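Local coordinates for protein catalase (Bacillus pumilus, PDB 4QOL) that uses heme to break hydrogen peroxide down to water and oxygen, and also shows peroxidase-like reactivity toward phenolic substrates, at residues A439-K442 with N443-D447. Sequence-based numbering, arbitrary orientation.
Sequences ALIK and NLTAD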
# COMPACT_ATOMS: atom_id res chain seq x y z
N ALA A 439 -47.31 8.35 1.95
CA ALA A 439 -45.92 8.80 1.86
C ALA A 439 -45.08 7.74 1.06
O ALA A 439 -44.25 8.07 0.22
CB ALA A 439 -45.36 9.04 3.25
N LEU A 440 -45.31 6.47 1.35
CA LEU A 440 -44.64 5.37 0.66
C LEU A 440 -44.90 5.49 -0.84
O LEU A 440 -43.99 5.39 -1.66
CB LEU A 440 -45.19 4.02 1.13
CG LEU A 440 -44.76 2.74 0.42
CD1 LEU A 440 -43.24 2.49 0.44
CD2 LEU A 440 -45.44 1.56 1.03
N ILE A 441 -46.18 5.65 -1.20
CA ILE A 441 -46.53 5.69 -2.63
C ILE A 441 -45.91 6.93 -3.29
O ILE A 441 -45.39 6.86 -4.40
CB ILE A 441 -48.07 5.68 -2.83
CG1 ILE A 441 -48.67 4.36 -2.33
CG2 ILE A 441 -48.43 5.93 -4.29
CD1 ILE A 441 -48.15 3.13 -3.07
N LYS A 442 -45.94 8.05 -2.59
CA LYS A 442 -45.31 9.29 -3.07
C LYS A 442 -43.79 9.12 -3.30
O LYS A 442 -43.24 9.52 -4.30
CB LYS A 442 -45.55 10.35 -1.99
CG LYS A 442 -44.86 11.69 -2.24
CD LYS A 442 -44.95 12.55 -0.99
CE LYS A 442 -44.68 14.02 -1.33
NZ LYS A 442 -43.22 14.27 -1.55
N ASN A 443 -43.12 8.47 -2.32
CA ASN A 443 -41.64 8.32 -2.39
C ASN A 443 -41.24 7.34 -3.48
O ASN A 443 -40.32 7.59 -4.25
CB ASN A 443 -41.13 7.81 -1.05
CG ASN A 443 -41.32 8.80 0.07
OD1 ASN A 443 -41.46 10.00 -0.15
ND2 ASN A 443 -41.25 8.30 1.32
N LEU A 444 -42.02 6.27 -3.62
CA LEU A 444 -41.81 5.31 -4.72
C LEU A 444 -42.06 5.92 -6.07
O LEU A 444 -41.31 5.72 -7.00
CB LEU A 444 -42.68 4.07 -4.56
CG LEU A 444 -42.25 3.08 -3.47
CD1 LEU A 444 -43.37 2.08 -3.26
CD2 LEU A 444 -40.97 2.33 -3.81
N THR A 445 -43.14 6.70 -6.19
CA THR A 445 -43.47 7.32 -7.47
C THR A 445 -42.37 8.27 -7.93
O THR A 445 -41.97 8.26 -9.12
CB THR A 445 -44.85 8.07 -7.36
OG1 THR A 445 -45.89 7.12 -7.04
CG2 THR A 445 -45.18 8.81 -8.61
N ALA A 446 -41.87 9.08 -7.03
CA ALA A 446 -40.82 10.02 -7.37
C ALA A 446 -39.56 9.31 -7.85
O ALA A 446 -38.83 9.83 -8.67
CB ALA A 446 -40.50 10.92 -6.19
N ASP A 447 -39.29 8.14 -7.26
CA ASP A 447 -38.14 7.35 -7.63
C ASP A 447 -38.25 6.58 -8.93
O ASP A 447 -37.25 6.37 -9.63
CB ASP A 447 -37.81 6.37 -6.48
CG ASP A 447 -36.30 6.33 -6.16
OD1 ASP A 447 -35.76 7.39 -5.83
OD2 ASP A 447 -35.69 5.27 -6.38
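The carbonyl oxygen I441 O is gripped twice by T445: the backbone N donates at 2.9 Å, and OG1 donates to the same oxygen at 2.7 Å. The N-H bond is the ordinary i+4 to i bond of an alpha helix, here helix 434-448 in the C-terminal helical part of the catalase fold; the OG1 bond is a threonine side chain doubling it. The two donors come in from opposite faces of the carbonyl plane, OG1 standing 37° out of it. With chi1 at -61°, OG1 swings beside its own backbone N and back over the preceding turn, where it also hydrogen-bonds S477 of helix 468-478. L440 and L444 run side by side, CD1 against CD1 at 3.7 Å, and both touch Y470. The amide of N443 folds back so that its flat face lies over A439 O, CG 3.0 Å from that oxygen, while ND2 bonds F182 O and D184 OD1. A leucine in place of N443 would probably leave F182 O without this donor and put a greasy branch beside D184. K442 NZ forms a salt bridge with E230 OE2. The next backbone bond runs from A446 N to K442 O, 3.1 Å long with an N-H...O angle of 163°.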